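Local coordinates for hypothetical protein PA0115 (Pseudomonas aeruginosa, PDB 1XEB) that probably acts as a GNAT-type N-acyltransferase, moving an acyl group, most likely acetyl, from an acyl-CoA to an amine, at residues 7-12 with 48-53; 41-46 with 65-70; 61-66 with 80-85; 114-119 with 142-147. One frame throughout, in Å; residues are numbered along the deposited sequence.

Interaction 1 (7-12 with 48-53)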
loop_
_atom_site.group_PDB
_atom_site.type_symbol
_atom_site.label_atom_id
_atom_site.label_comp_id
_atom_site.label_asym_id
_atom_site.label_seq_id
_atom_site.Cartn_x
_atom_site.Cartn_y
_atom_site.Cartn_z
ATOM N N CYS A 7 2.485 1.048 -12.398
ATOM C CA CYS A 7 1.349 1.534 -11.620
ATOM C C CYS A 7 0.135 1.497 -12.518
ATOM O O CYS A 7 -0.055 2.376 -13.352
ATOM C CB CYS A 7 1.565 2.960 -11.132
ATOM S SG CYS A 7 0.216 3.469 -10.048
ATOM N N LYS A 8 -0.694 0.484 -12.328
ATOM C CA LYS A 8 -1.853 0.318 -13.169
ATOM C C LYS A 8 -3.196 0.503 -12.494
ATOM O O LYS A 8 -3.364 0.272 -11.291
ATOM C CB LYS A 8 -1.815 -1.074 -13.815
ATOM C CG LYS A 8 -0.564 -1.354 -14.642
ATOM C CD LYS A 8 -0.494 -2.811 -15.158
ATOM C CE LYS A 8 -1.574 -3.128 -16.186
ATOM N NZ LYS A 8 -1.422 -4.500 -16.784
ATOM N N HIS A 9 -4.155 0.920 -13.305
ATOM C CA HIS A 9 -5.531 1.089 -12.879
ATOM C C HIS A 9 -6.000 -0.365 -12.787
ATOM O O HIS A 9 -5.550 -1.213 -13.565
ATOM C CB HIS A 9 -6.302 1.838 -13.967
ATOM C CG HIS A 9 -7.708 2.170 -13.601
ATOM N ND1 HIS A 9 -8.694 1.215 -13.493
ATOM C CD2 HIS A 9 -8.303 3.358 -13.340
ATOM C CE1 HIS A 9 -9.838 1.800 -13.183
ATOM N NE2 HIS A 9 -9.628 3.100 -13.084
ATOM N N HIS A 10 -6.893 -0.665 -11.852
ATOM C CA HIS A 10 -7.358 -2.034 -11.705
ATOM C C HIS A 10 -8.012 -2.613 -12.960
ATOM O O HIS A 10 -7.938 -3.815 -13.196
ATOM C CB HIS A 10 -8.333 -2.136 -10.535
ATOM C CG HIS A 10 -9.677 -1.552 -10.815
ATOM N ND1 HIS A 10 -10.689 -2.270 -11.410
ATOM C CD2 HIS A 10 -10.182 -0.317 -10.577
ATOM C CE1 HIS A 10 -11.761 -1.507 -11.527
ATOM N NE2 HIS A 10 -11.479 -0.316 -11.030
ATOM N N ALA A 11 -8.656 -1.766 -13.756
ATOM C CA ALA A 11 -9.330 -2.234 -14.959
ATOM C C ALA A 11 -8.362 -2.741 -16.019
ATOM O O ALA A 11 -8.780 -3.368 -16.986
ATOM C CB ALA A 11 -10.183 -1.124 -15.536
ATOM N N ASP A 12 -7.073 -2.468 -15.821
ATOM C CA ASP A 12 -6.028 -2.877 -16.747
ATOM C C ASP A 12 -5.162 -4.029 -16.234
ATOM O O ASP A 12 -4.190 -4.423 -16.882
ATOM C CB ASP A 12 -5.143 -1.675 -17.085
ATOM C CG ASP A 12 -5.901 -0.600 -17.833
ATOM O OD1 ASP A 12 -6.602 -0.958 -18.805
ATOM O OD2 ASP A 12 -5.805 0.592 -17.467
ATOM N N ASP A 48 -11.302 3.841 -9.006
ATOM C CA ASP A 48 -10.011 4.013 -9.643
ATOM C C ASP A 48 -8.856 3.450 -8.804
ATOM O O ASP A 48 -7.725 3.943 -8.861
ATOM C CB ASP A 48 -9.759 5.492 -9.968
ATOM C CG ASP A 48 -10.646 6.009 -11.106
ATOM O OD1 ASP A 48 -10.724 5.349 -12.172
ATOM O OD2 ASP A 48 -11.254 7.086 -10.934
ATOM N N THR A 49 -9.124 2.413 -8.027
ATOM C CA THR A 49 -8.052 1.840 -7.241
ATOM C C THR A 49 -6.853 1.504 -8.140
ATOM O O THR A 49 -7.001 0.828 -9.173
ATOM C CB THR A 49 -8.490 0.562 -6.561
ATOM O OG1 THR A 49 -9.569 0.840 -5.674
ATOM C CG2 THR A 49 -7.344 -0.027 -5.787
ATOM N N HIS A 50 -5.669 1.980 -7.769
ATOM C CA HIS A 50 -4.490 1.652 -8.560
ATOM C C HIS A 50 -3.629 0.628 -7.838
ATOM O O HIS A 50 -3.796 0.400 -6.638
ATOM C CB HIS A 50 -3.674 2.909 -8.893
ATOM C CG HIS A 50 -4.182 3.645 -10.093
ATOM N ND1 HIS A 50 -5.436 4.208 -10.142
ATOM C CD2 HIS A 50 -3.622 3.873 -11.306
ATOM C CE1 HIS A 50 -5.630 4.749 -11.333
ATOM N NE2 HIS A 50 -4.544 4.558 -12.058
ATOM N N HIS A 51 -2.724 -0.000 -8.584
ATOM C CA HIS A 51 -1.839 -1.004 -8.021
ATOM C C HIS A 51 -0.390 -0.762 -8.461
ATOM O O HIS A 51 -0.055 -0.862 -9.650
ATOM C CB HIS A 51 -2.316 -2.396 -8.449
ATOM C CG HIS A 51 -3.732 -2.690 -8.051
ATOM N ND1 HIS A 51 -4.059 -3.353 -6.885
ATOM C CD2 HIS A 51 -4.909 -2.347 -8.632
ATOM C CE1 HIS A 51 -5.375 -3.399 -6.764
ATOM N NE2 HIS A 51 -5.913 -2.794 -7.811
ATOM N N LEU A 52 0.461 -0.426 -7.492
ATOM C CA LEU A 52 1.866 -0.175 -7.753
ATOM C C LEU A 52 2.615 -1.481 -7.557
ATOM O O LEU A 52 2.505 -2.124 -6.517
ATOM C CB LEU A 52 2.409 0.888 -6.798
ATOM C CG LEU A 52 3.890 1.200 -7.005
ATOM C CD1 LEU A 52 4.062 1.936 -8.321
ATOM C CD2 LEU A 52 4.420 2.026 -5.848
HETATM N N MSE A 53 3.377 -1.875 -8.564
HETATM C CA MSE A 53 4.106 -3.131 -8.506
HETATM C C MSE A 53 5.554 -2.993 -8.973
HETATM O O MSE A 53 5.857 -2.232 -9.887
HETATM C CB MSE A 53 3.401 -4.177 -9.377
HETATM C CG MSE A 53 1.956 -4.459 -9.007
HETATM SE SE MSE A 53 0.979 -5.460 -10.390
HETATM C CE MSE A 53 1.572 -7.222 -9.942
#
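Lys8 and His51 face each other as the hydrogen-bonded pair between the antiparallel strands 4-9 and 50-56 of the GNAT sheet. Lys8 N donates to His51 O, and His51 N returns to Lys8 O at 2.8 Å. Cys7 with Leu52 and His9 with His50 flank them as non-hydrogen-bonded pairs. One more backbone bond, His10 N to Thr49 O, joins the start of the 3-10 turn to the residue before strand 50-56.

The imidazoles of His9 and His50 lie on one side of the sheet. His9 CA sits over the centre of the His50 ring, 3.7 Å from its centroid, a CH-pi contact. The edge of the His9 ring turns toward the same His50 ring, with the planes 72° apart. Cys7 SG lies obliquely near His50 CD2.

Both rings are held by their nitrogens. His50 ND1 donates to Asp48 O at 2.6 Å. In His9, CG anti to the backbone N (chi1 -175°) sets the ring beside the carbonyl carbon, toward the turn that follows. There Ala11 N donates to His9 ND1 in the ring plane, at 3.0 Å. On the other side of the sheet His10 CB packs at the edge of the His51 ring. His51 is fixed further out by Tyr63 and by Asp44 O, and His10 NE2 by Gly47 O. At the far side of the His9 ring, NE2 donates to the anti lone pair of Asp48 OD1 at 2.7 Å.

Interaction 2 (41-46 with 65-70)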
loop_
_atom_site.group_PDB
_atom_site.type_symbol
_atom_site.label_atom_id
_atom_site.label_comp_id
_atom_site.label_asym_id
_atom_site.label_seq_id
_atom_site.Cartn_x
_atom_site.Cartn_y
_atom_site.Cartn_z
ATOM N N ASP A 41 -10.427 -8.019 0.223
ATOM C CA ASP A 41 -11.438 -7.148 0.801
ATOM C C ASP A 41 -12.404 -6.374 -0.082
ATOM O O ASP A 41 -13.100 -5.496 0.415
ATOM C CB ASP A 41 -10.760 -6.171 1.783
ATOM C CG ASP A 41 -9.905 -5.107 1.086
ATOM O OD1 ASP A 41 -9.461 -4.164 1.775
ATOM O OD2 ASP A 41 -9.674 -5.194 -0.135
ATOM N N GLY A 42 -12.457 -6.670 -1.374
ATOM C CA GLY A 42 -13.389 -5.953 -2.237
ATOM C C GLY A 42 -13.039 -4.536 -2.688
ATOM O O GLY A 42 -13.791 -3.932 -3.458
ATOM N N LEU A 43 -11.916 -3.980 -2.240
ATOM C CA LEU A 43 -11.568 -2.618 -2.662
ATOM C C LEU A 43 -10.562 -2.623 -3.805
ATOM O O LEU A 43 -10.116 -1.557 -4.267
ATOM C CB LEU A 43 -10.996 -1.831 -1.488
ATOM C CG LEU A 43 -11.913 -1.757 -0.274
ATOM C CD1 LEU A 43 -11.160 -1.137 0.887
ATOM C CD2 LEU A 43 -13.167 -0.946 -0.619
ATOM N N ASP A 44 -10.231 -3.820 -4.277
ATOM C CA ASP A 44 -9.252 -3.984 -5.339
ATOM C C ASP A 44 -9.712 -3.699 -6.751
ATOM O O ASP A 44 -8.938 -3.171 -7.542
ATOM C CB ASP A 44 -8.655 -5.386 -5.291
ATOM C CG ASP A 44 -7.758 -5.596 -4.090
ATOM O OD1 ASP A 44 -8.094 -6.422 -3.215
ATOM O OD2 ASP A 44 -6.704 -4.933 -4.018
ATOM N N LEU A 45 -10.954 -4.036 -7.082
ATOM C CA LEU A 45 -11.451 -3.801 -8.445
ATOM C C LEU A 45 -12.632 -2.828 -8.521
ATOM O O LEU A 45 -13.640 -3.125 -9.157
ATOM C CB LEU A 45 -11.863 -5.130 -9.094
ATOM C CG LEU A 45 -10.979 -6.346 -8.827
ATOM C CD1 LEU A 45 -11.614 -7.573 -9.499
ATOM C CD2 LEU A 45 -9.557 -6.100 -9.345
ATOM N N VAL A 46 -12.517 -1.677 -7.874
ATOM C CA VAL A 46 -13.598 -0.695 -7.904
ATOM C C VAL A 46 -13.053 0.703 -8.119
ATOM O O VAL A 46 -11.872 0.948 -7.873
ATOM C CB VAL A 46 -14.399 -0.689 -6.586
ATOM C CG1 VAL A 46 -15.153 -2.010 -6.426
ATOM C CG2 VAL A 46 -13.441 -0.434 -5.404
ATOM N N ARG A 65 -1.127 -0.531 -2.655
ATOM C CA ARG A 65 -2.388 -0.174 -3.270
ATOM C C ARG A 65 -2.804 1.270 -2.981
ATOM O O ARG A 65 -2.614 1.786 -1.872
ATOM C CB ARG A 65 -3.474 -1.130 -2.770
ATOM C CG ARG A 65 -4.856 -0.840 -3.311
ATOM C CD ARG A 65 -5.863 -1.850 -2.796
ATOM N NE ARG A 65 -6.089 -1.737 -1.356
ATOM C CZ ARG A 65 -6.950 -2.495 -0.683
ATOM N NH1 ARG A 65 -7.660 -3.423 -1.326
ATOM N NH2 ARG A 65 -7.106 -2.328 0.629
ATOM N N LEU A 66 -3.378 1.901 -3.999
ATOM C CA LEU A 66 -3.869 3.260 -3.902
ATOM C C LEU A 66 -5.396 3.292 -4.119
ATOM O O LEU A 66 -5.889 2.913 -5.182
ATOM C CB LEU A 66 -3.159 4.136 -4.947
ATOM C CG LEU A 66 -1.657 4.276 -4.682
ATOM C CD1 LEU A 66 -0.873 4.351 -5.978
ATOM C CD2 LEU A 66 -1.419 5.493 -3.851
ATOM N N LEU A 67 -6.142 3.731 -3.108
ATOM C CA LEU A 67 -7.599 3.842 -3.232
ATOM C C LEU A 67 -7.938 5.291 -3.626
ATOM O O LEU A 67 -7.392 6.232 -3.037
ATOM C CB LEU A 67 -8.267 3.479 -1.904
ATOM C CG LEU A 67 -8.264 2.012 -1.446
ATOM C CD1 LEU A 67 -6.897 1.423 -1.621
ATOM C CD2 LEU A 67 -8.692 1.916 0.015
ATOM N N ASP A 68 -8.820 5.476 -4.611
ATOM C CA ASP A 68 -9.180 6.825 -5.065
ATOM C C ASP A 68 -9.970 7.637 -4.045
ATOM O O ASP A 68 -10.744 7.093 -3.250
ATOM C CB ASP A 68 -9.949 6.797 -6.401
ATOM C CG ASP A 68 -11.359 6.255 -6.271
ATOM O OD1 ASP A 68 -11.568 5.091 -6.667
ATOM O OD2 ASP A 68 -12.260 6.983 -5.785
ATOM N N PRO A 69 -9.797 8.966 -4.079
ATOM C CA PRO A 69 -10.444 9.919 -3.182
ATOM C C PRO A 69 -11.964 10.064 -3.188
ATOM O O PRO A 69 -12.550 10.238 -2.115
ATOM C CB PRO A 69 -9.708 11.225 -3.492
ATOM C CG PRO A 69 -9.373 11.088 -4.924
ATOM C CD PRO A 69 -8.901 9.664 -5.019
ATOM N N VAL A 70 -12.629 9.995 -4.344
ATOM C CA VAL A 70 -14.084 10.145 -4.294
ATOM C C VAL A 70 -14.715 8.997 -3.498
ATOM O O VAL A 70 -15.723 9.186 -2.828
ATOM C CB VAL A 70 -14.735 10.235 -5.701
ATOM C CG1 VAL A 70 -13.714 10.694 -6.718
ATOM C CG2 VAL A 70 -15.403 8.922 -6.079
#
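Asp41 and Arg65 approach from opposite directions and meet end-on. Their carboxylate and guanidinium planes are nearly coplanar, 10° apart. Arg65 NH1 donates to Asp41 OD2 at 2.9 Å, and Arg65 NH2 donates to Asp41 OD1 at 3.2 Å. Both oxygens use their syn lone pairs, and both bonds are nearly straight. This two-point grip fixes the rotation of the guanidinium.

Asp44 comes in across Arg65 at about a right angle. Its OD2 lies near the edge of the guanidinium and takes a weak bond from Arg65 NH1 at 3.2 Å. The two planes are 41° apart here, so Asp44 makes no second flat pair. Arg65 NH1 thus serves two aspartates, and Asp44 OD2 has a further salt bridge to Arg25 of helix 15-32.

The contact lays the loop between helix 15-32 and strand 50-56 of the GNAT fold against strand 59-67. Arg65 leaves that strand extended and bends at its third torsion (chi3 67°), which turns the guanidinium toward the loop. Leu43 covers one face of the group, with CB 3.7 Å from Arg65 NH1. The loop is also tied within itself, since Leu43 N makes a weak bond to Asp41 OD2 at 3.3 Å.

Two residues along the strand, Leu67 turns the same way as Arg65. Its CD2 meets Leu43 CD1 at 4.0 Å, the two leucines crossing at a slant.

Interaction 3 (61-66 with 80-85)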
loop_
_atom_site.group_PDB
_atom_site.type_symbol
_atom_site.label_atom_id
_atom_site.label_comp_id
_atom_site.label_asym_id
_atom_site.label_seq_id
_atom_site.Cartn_x
_atom_site.Cartn_y
_atom_site.Cartn_z
ATOM N N LEU A 61 8.151 -8.422 -6.200
ATOM C CA LEU A 61 8.875 -8.243 -4.946
ATOM C C LEU A 61 8.332 -7.165 -4.012
ATOM O O LEU A 61 8.573 -7.199 -2.802
ATOM C CB LEU A 61 10.351 -7.976 -5.235
ATOM C CG LEU A 61 11.121 -9.021 -6.053
ATOM C CD1 LEU A 61 12.599 -8.637 -6.040
ATOM C CD2 LEU A 61 10.930 -10.429 -5.484
ATOM N N ALA A 62 7.599 -6.206 -4.568
ATOM C CA ALA A 62 7.044 -5.141 -3.753
ATOM C C ALA A 62 5.736 -4.690 -4.351
ATOM O O ALA A 62 5.570 -4.687 -5.583
ATOM C CB ALA A 62 8.011 -3.960 -3.668
ATOM N N TYR A 63 4.823 -4.289 -3.469
ATOM C CA TYR A 63 3.506 -3.842 -3.870
ATOM C C TYR A 63 2.879 -2.881 -2.874
ATOM O O TYR A 63 3.218 -2.870 -1.694
ATOM C CB TYR A 63 2.595 -5.062 -4.003
ATOM C CG TYR A 63 1.127 -4.741 -4.160
ATOM C CD1 TYR A 63 0.562 -4.570 -5.421
ATOM C CD2 TYR A 63 0.313 -4.579 -3.047
ATOM C CE1 TYR A 63 -0.784 -4.248 -5.566
ATOM C CE2 TYR A 63 -1.029 -4.249 -3.180
ATOM C CZ TYR A 63 -1.577 -4.088 -4.442
ATOM O OH TYR A 63 -2.919 -3.791 -4.580
ATOM N N LEU A 64 1.985 -2.048 -3.382
ATOM C CA LEU A 64 1.201 -1.154 -2.552
ATOM C C LEU A 64 -0.034 -0.755 -3.369
ATOM O O LEU A 64 -0.005 -0.683 -4.607
ATOM C CB LEU A 64 1.999 0.068 -2.063
ATOM C CG LEU A 64 2.245 1.334 -2.879
ATOM C CD1 LEU A 64 0.930 2.046 -3.216
ATOM C CD2 LEU A 64 3.143 2.244 -2.052
ATOM N N ARG A 65 -1.127 -0.531 -2.655
ATOM C CA ARG A 65 -2.388 -0.174 -3.270
ATOM C C ARG A 65 -2.804 1.270 -2.981
ATOM O O ARG A 65 -2.614 1.786 -1.872
ATOM C CB ARG A 65 -3.474 -1.130 -2.770
ATOM C CG ARG A 65 -4.856 -0.840 -3.311
ATOM C CD ARG A 65 -5.863 -1.850 -2.796
ATOM N NE ARG A 65 -6.089 -1.737 -1.356
ATOM C CZ ARG A 65 -6.950 -2.495 -0.683
ATOM N NH1 ARG A 65 -7.660 -3.423 -1.326
ATOM N NH2 ARG A 65 -7.106 -2.328 0.629
ATOM N N LEU A 66 -3.378 1.901 -3.999
ATOM C CA LEU A 66 -3.869 3.260 -3.902
ATOM C C LEU A 66 -5.396 3.292 -4.119
ATOM O O LEU A 66 -5.889 2.913 -5.182
ATOM C CB LEU A 66 -3.159 4.136 -4.947
ATOM C CG LEU A 66 -1.657 4.276 -4.682
ATOM C CD1 LEU A 66 -0.873 4.351 -5.978
ATOM C CD2 LEU A 66 -1.419 5.493 -3.851
ATOM N N ARG A 80 -1.934 -1.783 2.090
ATOM C CA ARG A 80 -1.375 -3.056 1.652
ATOM C C ARG A 80 0.089 -2.906 1.210
ATOM O O ARG A 80 0.519 -3.495 0.212
ATOM C CB ARG A 80 -2.227 -3.624 0.523
ATOM C CG ARG A 80 -3.626 -4.035 0.954
ATOM C CD ARG A 80 -3.549 -5.202 1.910
ATOM N NE ARG A 80 -4.816 -5.923 2.073
ATOM C CZ ARG A 80 -5.833 -5.518 2.819
ATOM N NH1 ARG A 80 -6.934 -6.261 2.896
ATOM N NH2 ARG A 80 -5.756 -4.377 3.486
ATOM N N VAL A 81 0.839 -2.096 1.957
ATOM C CA VAL A 81 2.247 -1.852 1.663
ATOM C C VAL A 81 3.007 -3.114 2.047
ATOM O O VAL A 81 2.995 -3.532 3.209
ATOM C CB VAL A 81 2.788 -0.632 2.456
ATOM C CG1 VAL A 81 4.297 -0.515 2.267
ATOM C CG2 VAL A 81 2.106 0.645 1.968
ATOM N N VAL A 82 3.659 -3.725 1.062
ATOM C CA VAL A 82 4.359 -4.980 1.301
ATOM C C VAL A 82 5.583 -5.172 0.410
ATOM O O VAL A 82 5.666 -4.652 -0.701
ATOM C CB VAL A 82 3.378 -6.184 1.085
ATOM C CG1 VAL A 82 2.975 -6.281 -0.383
ATOM C CG2 VAL A 82 4.009 -7.481 1.527
ATOM N N SER A 83 6.535 -5.936 0.911
ATOM C CA SER A 83 7.734 -6.219 0.154
ATOM C C SER A 83 8.065 -7.657 0.494
ATOM O O SER A 83 7.926 -8.064 1.642
ATOM C CB SER A 83 8.870 -5.283 0.585
ATOM O OG SER A 83 9.368 -5.649 1.862
ATOM N N SER A 84 8.482 -8.432 -0.502
ATOM C CA SER A 84 8.827 -9.837 -0.274
ATOM C C SER A 84 9.946 -9.989 0.760
ATOM O O SER A 84 10.946 -9.261 0.735
ATOM C CB SER A 84 9.249 -10.502 -1.584
ATOM O OG SER A 84 9.511 -11.879 -1.370
ATOM N N SER A 85 9.782 -10.944 1.664
ATOM C CA SER A 85 10.782 -11.151 2.715
ATOM C C SER A 85 12.201 -11.328 2.186
ATOM O O SER A 85 13.152 -10.917 2.830
ATOM C CB SER A 85 10.415 -12.362 3.585
ATOM O OG SER A 85 10.490 -13.576 2.850
#
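This is a buried antiparallel pairing within the beta hairpin of strands 59-67 and 76-83, near the centre of the GNAT sheet. Tyr63 and Val82 form a hydrogen-bonded pair. Tyr63 N donates to Val82 O, and Val82 N returns to Tyr63 O, both at 2.9 Å. Beyond the non-hydrogen-bonded pair Ala62 and Ser83, Ser84 N donates to Leu61 O at 2.6 Å.

Tyr63 and Val82 point to the same face, where Tyr63 CB meets Val82 CG1 at 3.8 Å. The Tyr63 ring runs beside the Arg80 side chain. Arg80 CB lies at the ring edge, in its plane, 3.9 Å from Tyr63 CE2. With CG anti to the carbonyl carbon (chi1 -67°), Arg80 CG lies over one face of the Arg65 guanidinium. The two guanidinium groups are neighbours, their planes 43° apart, and acidic groups probably offset the charge. Arg80 pairs with Glu39, and Arg65 with Asp41.

Helix 15-32 covers the Tyr63 and Val82 face through Leu21, Val28 and Phe29. Helix 92-108 covers Ala62 and Leu64 on the other face. Leu61 and Ala62 both face Ala54 of strand 50-56, a classic beta bulge.

Interaction 4 (114-119 with 142-147)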
loop_
_atom_site.group_PDB
_atom_site.type_symbol
_atom_site.label_atom_id
_atom_site.label_comp_id
_atom_site.label_asym_id
_atom_site.label_seq_id
_atom_site.Cartn_x
_atom_site.Cartn_y
_atom_site.Cartn_z
ATOM N N TYR A 114 -3.743 9.477 2.851
ATOM C CA TYR A 114 -3.988 8.880 4.156
ATOM C C TYR A 114 -3.571 7.416 4.223
ATOM O O TYR A 114 -3.718 6.666 3.263
ATOM C CB TYR A 114 -5.476 9.034 4.541
ATOM C CG TYR A 114 -5.862 8.358 5.841
ATOM C CD1 TYR A 114 -6.088 6.981 5.900
ATOM C CD2 TYR A 114 -5.935 9.079 7.021
ATOM C CE1 TYR A 114 -6.372 6.342 7.109
ATOM C CE2 TYR A 114 -6.214 8.457 8.232
ATOM C CZ TYR A 114 -6.429 7.087 8.276
ATOM O OH TYR A 114 -6.676 6.457 9.491
ATOM N N LEU A 115 -3.033 7.021 5.372
ATOM C CA LEU A 115 -2.633 5.638 5.570
ATOM C C LEU A 115 -2.810 5.279 7.023
ATOM O O LEU A 115 -2.835 6.152 7.900
ATOM C CB LEU A 115 -1.174 5.399 5.126
ATOM C CG LEU A 115 0.001 6.138 5.798
ATOM C CD1 LEU A 115 0.238 5.635 7.199
ATOM C CD2 LEU A 115 1.258 5.898 4.980
ATOM N N SER A 116 -2.962 3.980 7.251
ATOM C CA SER A 116 -3.130 3.410 8.572
ATOM C C SER A 116 -1.782 2.784 8.863
ATOM O O SER A 116 -1.440 1.731 8.314
ATOM C CB SER A 116 -4.213 2.342 8.535
ATOM O OG SER A 116 -4.246 1.619 9.743
ATOM N N ALA A 117 -1.015 3.451 9.719
ATOM C CA ALA A 117 0.334 3.018 10.078
ATOM C C ALA A 117 0.409 2.262 11.388
ATOM O O ALA A 117 -0.357 2.526 12.308
ATOM C CB ALA A 117 1.250 4.234 10.151
ATOM N N GLN A 118 1.343 1.323 11.480
ATOM C CA GLN A 118 1.500 0.606 12.727
ATOM C C GLN A 118 1.947 1.633 13.776
ATOM O O GLN A 118 2.838 2.447 13.542
ATOM C CB GLN A 118 2.531 -0.513 12.590
ATOM C CG GLN A 118 2.200 -1.523 11.512
ATOM C CD GLN A 118 2.755 -2.912 11.815
ATOM O OE1 GLN A 118 3.818 -3.051 12.440
ATOM N NE2 GLN A 118 2.040 -3.950 11.362
ATOM N N ALA A 119 1.292 1.603 14.926
ATOM C CA ALA A 119 1.577 2.519 16.015
ATOM C C ALA A 119 3.044 2.906 16.153
ATOM O O ALA A 119 3.356 4.092 16.272
ATOM C CB ALA A 119 1.076 1.926 17.317
ATOM N N ILE A 142 -2.726 -5.466 16.788
ATOM C CA ILE A 142 -1.500 -4.699 16.598
ATOM C C ILE A 142 -1.884 -3.228 16.603
ATOM O O ILE A 142 -2.747 -2.801 15.839
ATOM C CB ILE A 142 -0.837 -4.980 15.247
ATOM C CG1 ILE A 142 -0.380 -6.439 15.153
ATOM C CG2 ILE A 142 0.345 -4.034 15.072
ATOM C CD1 ILE A 142 0.954 -6.719 15.842
ATOM N N PRO A 143 -1.247 -2.427 17.463
ATOM C CA PRO A 143 -1.609 -1.005 17.477
ATOM C C PRO A 143 -1.250 -0.240 16.207
ATOM O O PRO A 143 -0.126 -0.307 15.717
ATOM C CB PRO A 143 -0.906 -0.473 18.726
ATOM C CG PRO A 143 0.204 -1.454 18.963
ATOM C CD PRO A 143 -0.409 -2.777 18.620
ATOM N N HIS A 144 -2.241 0.479 15.684
ATOM C CA HIS A 144 -2.117 1.276 14.471
ATOM C C HIS A 144 -2.590 2.683 14.772
ATOM O O HIS A 144 -3.204 2.934 15.799
ATOM C CB HIS A 144 -2.989 0.710 13.352
ATOM C CG HIS A 144 -2.377 -0.444 12.630
ATOM N ND1 HIS A 144 -2.060 -1.629 13.256
ATOM C CD2 HIS A 144 -2.043 -0.604 11.325
ATOM C CE1 HIS A 144 -1.561 -2.471 12.367
ATOM N NE2 HIS A 144 -1.541 -1.873 11.187
ATOM N N ILE A 145 -2.328 3.593 13.850
ATOM C CA ILE A 145 -2.711 4.971 14.031
ATOM C C ILE A 145 -2.841 5.578 12.643
ATOM O O ILE A 145 -1.980 5.403 11.800
ATOM C CB ILE A 145 -1.631 5.705 14.884
ATOM C CG1 ILE A 145 -2.037 7.144 15.151
ATOM C CG2 ILE A 145 -0.282 5.660 14.179
ATOM C CD1 ILE A 145 -1.157 7.798 16.212
ATOM N N GLY A 146 -3.943 6.268 12.397
ATOM C CA GLY A 146 -4.134 6.865 11.096
ATOM C C GLY A 146 -3.361 8.155 10.968
ATOM O O GLY A 146 -3.391 9.003 11.857
HETATM N N MSE A 147 -2.686 8.310 9.836
HETATM C CA MSE A 147 -1.886 9.490 9.572
HETATM C C MSE A 147 -2.197 10.021 8.190
HETATM O O MSE A 147 -2.468 9.244 7.269
HETATM C CB MSE A 147 -0.397 9.131 9.654
HETATM C CG MSE A 147 -0.013 8.385 10.924
HETATM SE SE MSE A 147 1.890 7.990 11.067
HETATM C CE MSE A 147 2.479 9.773 11.559
HETATM O O HOH W 1 -0.287 -3.757 9.532
#
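Strands 113-118 and 142-149 pair antiparallel in the C-terminal half of the GNAT sheet. Leu115 with Met147 and Ala117 with Ile145 are the hydrogen-bonded pairs. Met147 N donates to Leu115 O at 2.9 Å, almost straight at 177°. Ile145 N donates to Ala117 O.

On one face Ala117 CB meets SE of selenomethionine Met147 at 3.9 Å, and Leu115 CD1 reaches Met147 CB. Tyr125 and Gln122 of helix 122-126 pack on this side. On the other face the Tyr114 side chain reaches across the neighbouring strand. Its OH comes 3.0 Å from Gly146 CA, and the glycine lets the hydroxyl lie directly against the backbone.

His144 and Gln118 lie side by side and point the same way. The His144 CG stands anti to its carbonyl carbon (chi1 -81°), which swings the ring under Gln118. Gln118 CA sits over the ring centre at 4.0 Å from the centroid, a CH-pi contact. His144 ND1 donates to Ile142 O at 2.9 Å. A water joins the two side chains, lying in the ring plane 2.8 Å from His144 NE2. It accepts from Gln118 NE2 at 3.0 Å.

Ser116 OG, beside His144 CD2, is held by Tyr137 and Glu139. Helix 122-126 and strands 130-132 and 137-139 all lie in the connection between the two paired strands. After them strand 142-149 returns antiparallel between strands 113-118 and 130-132, as the last strand of a GNAT fold does.

How the interactions relate
From the N terminus, interaction 1 closes a loop that contains helix 15-32, bringing strand 4-9 to strand 50-56. Interaction 2 starts inside that loop and ends beyond it, so the two cross. They touch where Asp48 N meets Asp68 OD1. Interaction 3 begins on the part of strand 59-67 where interaction 2 ends, and they share Arg65 and Leu66. It closes the hairpin with strand 76-83. Interaction 4 follows in series and closes the C-terminal loop, its centre about 23 Å from that of interaction 1. All four reach one sheet. Strand 76-83 pairs in parallel with strand 113-118, linking the N-terminal antiparallel strands to the C-terminal pair.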